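Local coordinates for uncharacterized protein MG296 homolog (PDB 2I15) that is of unknown function, an all-alpha member of the Mg296 family from Mycoplasma pneumoniae whose crystal assembly holds three chains, at residues T44-Y48 against M63-F68. Numbering follows the deposited sequence.
Sequences TLLIY and MLSDAF
Tyr48 lays its ring beside that of Phe68, and the two aromatic planes are nearly parallel, 14° apart. They are slid well past each other, with centroids 5.2 Å apart, so they meet through a small overlap: Tyr48 CE2 sits 3.4 Å from Phe68 CE2. CG of Tyr48 stands anti to its carbonyl carbon, beside the backbone N (chi1 -49°), and the phenol end reaches the helix near Leu64 O and Ala67.

One polar link may join the segments: a weak hydrogen bond from the Tyr48 hydroxyl, OH to Leu64 O at 3.2 Å, with the carbonyl oxygen near the plane of the ring. Since the hydroxyl sits too close to a neighbour in the model, this bond is less certain. If it forms, the phenol would add a second donor to a carbonyl that already accepts Phe68 N within the helix.

The remaining contacts are apolar. Ala67 CB touches both loop residues, 3.7 Å from Ile47 CG2 and 3.8 Å from Tyr48 CZ. Ile47 CG2 also lies over the centre of the Tyr48 ring, 3.4 Å above its plane. Further out, Met63 bends at chi2 and chi3 and presents CE to the methyl of poorly ordered Thr44, CE to CG2 being 4.0 Å.

The contact thus folds the loop after helix 27-41 back against helix 57-75. Helix 92-113 meets the same side chains: Leu103 touches Tyr48 and Phe68, and Phe106 meets the Phe68 ring edge-to-face. Phe22 and Val18 of a second subunit pack on Leu64 and Phe68, respectively.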
ATOM      1  N   THR A  44     -22.427   4.821   7.161  1.00 95.79           N
ATOM      2  CA  THR A  44     -22.091   3.802   8.160  1.00 98.89           C
ATOM      3  C   THR A  44     -21.373   2.535   7.709  1.00101.18           C
ATOM      4  O   THR A  44     -21.971   1.460   7.640  1.00102.23           O
ATOM      5  CB  THR A  44     -23.336   3.377   8.960  1.00 86.28           C
ATOM      6  OG1 THR A  44     -24.405   3.066   8.059  1.00 87.17           O
ATOM      7  CG2 THR A  44     -23.764   4.485   9.903  1.00 88.10           C
ATOM      8  N   LEU A  45     -20.078   2.672   7.437  1.00165.00           N
ATOM      9  CA  LEU A  45     -19.249   1.548   7.026  1.00164.80           C
ATOM     10  C   LEU A  45     -17.771   1.918   6.877  1.00163.62           C
ATOM     11  O   LEU A  45     -16.914   1.225   7.417  1.00164.13           O
ATOM     12  CB  LEU A  45     -19.799   0.920   5.735  1.00 72.16           C
ATOM     13  CG  LEU A  45     -20.289  -0.519   5.948  1.00 71.74           C
ATOM     14  CD1 LEU A  45     -21.183  -0.958   4.804  1.00 71.28           C
ATOM     15  CD2 LEU A  45     -19.090  -1.435   6.092  1.00 70.03           C
ATOM     16  N   LEU A  46     -17.461   2.995   6.156  1.00 62.43           N
ATOM     17  CA  LEU A  46     -16.057   3.403   6.005  1.00 59.15           C
ATOM     18  C   LEU A  46     -15.747   4.577   6.928  1.00 56.05           C
ATOM     19  O   LEU A  46     -15.164   5.584   6.522  1.00 55.05           O
ATOM     20  CB  LEU A  46     -15.713   3.782   4.560  1.00 40.33           C
ATOM     21  CG  LEU A  46     -14.236   4.168   4.390  1.00 40.40           C
ATOM     22  CD1 LEU A  46     -13.350   3.349   5.345  1.00 38.20           C
ATOM     23  CD2 LEU A  46     -13.802   3.998   2.934  1.00 41.30           C
ATOM     24  N   ILE A  47     -16.124   4.407   8.188  1.00 42.96           N
ATOM     25  CA  ILE A  47     -15.948   5.416   9.222  1.00 41.03           C
ATOM     26  C   ILE A  47     -14.545   6.016   9.259  1.00 39.56           C
ATOM     27  O   ILE A  47     -14.401   7.184   9.586  1.00 40.80           O
ATOM     28  CB  ILE A  47     -16.315   4.813  10.627  1.00 45.15           C
ATOM     29  CG1 ILE A  47     -16.861   5.896  11.566  1.00 44.54           C
ATOM     30  CG2 ILE A  47     -15.091   4.199  11.286  1.00 43.68           C
ATOM     31  CD1 ILE A  47     -15.847   6.918  11.989  1.00 48.85           C
ATOM     32  N   TYR A  48     -13.524   5.241   8.887  1.00 39.59           N
ATOM     33  CA  TYR A  48     -12.128   5.710   8.952  1.00 37.86           C
ATOM     34  C   TYR A  48     -11.582   6.651   7.868  1.00 36.95           C
ATOM     35  O   TYR A  48     -10.428   7.059   7.935  1.00 35.52           O
ATOM     36  CB  TYR A  48     -11.184   4.507   9.087  1.00 35.87           C
ATOM     37  CG  TYR A  48     -11.610   3.543  10.167  1.00 34.56           C
ATOM     38  CD1 TYR A  48     -12.200   2.327   9.840  1.00 36.16           C
ATOM     39  CD2 TYR A  48     -11.467   3.867  11.516  1.00 34.99           C
ATOM     40  CE1 TYR A  48     -12.658   1.450  10.827  1.00 36.94           C
ATOM     41  CE2 TYR A  48     -11.920   3.006  12.515  1.00 35.68           C
ATOM     42  CZ  TYR A  48     -12.511   1.802  12.157  1.00 37.56           C
ATOM     43  OH  TYR A  48     -13.006   0.972  13.132  1.00 42.30           O
ATOM     44  N   MET A  63     -18.807   3.992  17.688  1.00 37.05           N
ATOM     45  CA  MET A  63     -18.753   3.633  16.273  1.00 37.00           C
ATOM     46  C   MET A  63     -17.328   3.159  15.989  1.00 35.06           C
ATOM     47  O   MET A  63     -17.101   2.267  15.183  1.00 34.16           O
ATOM     48  CB  MET A  63     -19.071   4.851  15.416  1.00 46.26           C
ATOM     49  CG  MET A  63     -20.441   4.799  14.840  1.00 52.26           C
ATOM     50  SD  MET A  63     -20.705   3.231  14.000  1.00 58.39           S
ATOM     51  CE  MET A  63     -20.634   3.764  12.267  1.00 59.27           C
ATOM     52  N   LEU A  64     -16.378   3.792  16.662  1.00 28.00           N
ATOM     53  CA  LEU A  64     -14.968   3.465  16.559  1.00 29.03           C
ATOM     54  C   LEU A  64     -14.784   1.977  16.890  1.00 29.62           C
ATOM     55  O   LEU A  64     -14.401   1.179  16.031  1.00 29.58           O
ATOM     56  CB  LEU A  64     -14.202   4.319  17.562  1.00 44.57           C
ATOM     57  CG  LEU A  64     -12.973   5.060  17.082  1.00 46.13           C
ATOM     58  CD1 LEU A  64     -11.834   4.070  16.915  1.00 47.87           C
ATOM     59  CD2 LEU A  64     -13.308   5.780  15.780  1.00 46.09           C
ATOM     60  N   SER A  65     -15.056   1.611  18.141  1.00 32.92           N
ATOM     61  CA  SER A  65     -14.932   0.221  18.548  1.00 32.80           C
ATOM     62  C   SER A  65     -15.841  -0.648  17.674  1.00 31.80           C
ATOM     63  O   SER A  65     -15.479  -1.750  17.278  1.00 30.55           O
ATOM     64  CB  SER A  65     -15.321   0.055  20.022  1.00 50.18           C
ATOM     65  OG  SER A  65     -14.470   0.816  20.869  1.00 51.30           O
ATOM     66  N   ASP A  66     -17.023  -0.139  17.362  1.00 30.89           N
ATOM     67  CA  ASP A  66     -17.976  -0.874  16.535  1.00 31.57           C
ATOM     68  C   ASP A  66     -17.313  -1.314  15.229  1.00 31.33           C
ATOM     69  O   ASP A  66     -17.103  -2.518  14.992  1.00 31.59           O
ATOM     70  CB  ASP A  66     -19.193   0.006  16.225  1.00 55.27           C
ATOM     71  CG  ASP A  66     -20.464  -0.534  16.827  1.00 58.63           C
ATOM     72  OD1 ASP A  66     -20.861  -1.657  16.444  1.00 61.27           O
ATOM     73  OD2 ASP A  66     -21.076   0.148  17.684  1.00 59.85           O
ATOM     74  N   ALA A  67     -16.969  -0.317  14.409  1.00 35.21           N
ATOM     75  CA  ALA A  67     -16.341  -0.484  13.090  1.00 34.42           C
ATOM     76  C   ALA A  67     -15.010  -1.253  13.072  1.00 33.77           C
ATOM     77  O   ALA A  67     -14.615  -1.750  12.030  1.00 32.24           O
ATOM     78  CB  ALA A  67     -16.163   0.890  12.437  1.00 16.42           C
ATOM     79  N   PHE A  68     -14.315  -1.316  14.211  1.00 29.38           N
ATOM     80  CA  PHE A  68     -13.057  -2.075  14.334  1.00 30.47           C
ATOM     81  C   PHE A  68     -13.407  -3.543  14.330  1.00 30.69           C
ATOM     82  O   PHE A  68     -12.776  -4.354  13.650  1.00 30.27           O
ATOM     83  CB  PHE A  68     -12.342  -1.778  15.655  1.00 44.22           C
ATOM     84  CG  PHE A  68     -11.398  -0.615  15.604  1.00 46.36           C
ATOM     85  CD1 PHE A  68     -11.070   0.068  16.773  1.00 49.22           C
ATOM     86  CD2 PHE A  68     -10.838  -0.196  14.402  1.00 47.08           C
ATOM     87  CE1 PHE A  68     -10.202   1.156  16.740  1.00 52.18           C
ATOM     88  CE2 PHE A  68      -9.972   0.888  14.360  1.00 50.96           C
ATOM     89  CZ  PHE A  68      -9.655   1.568  15.532  1.00 52.95           C
TER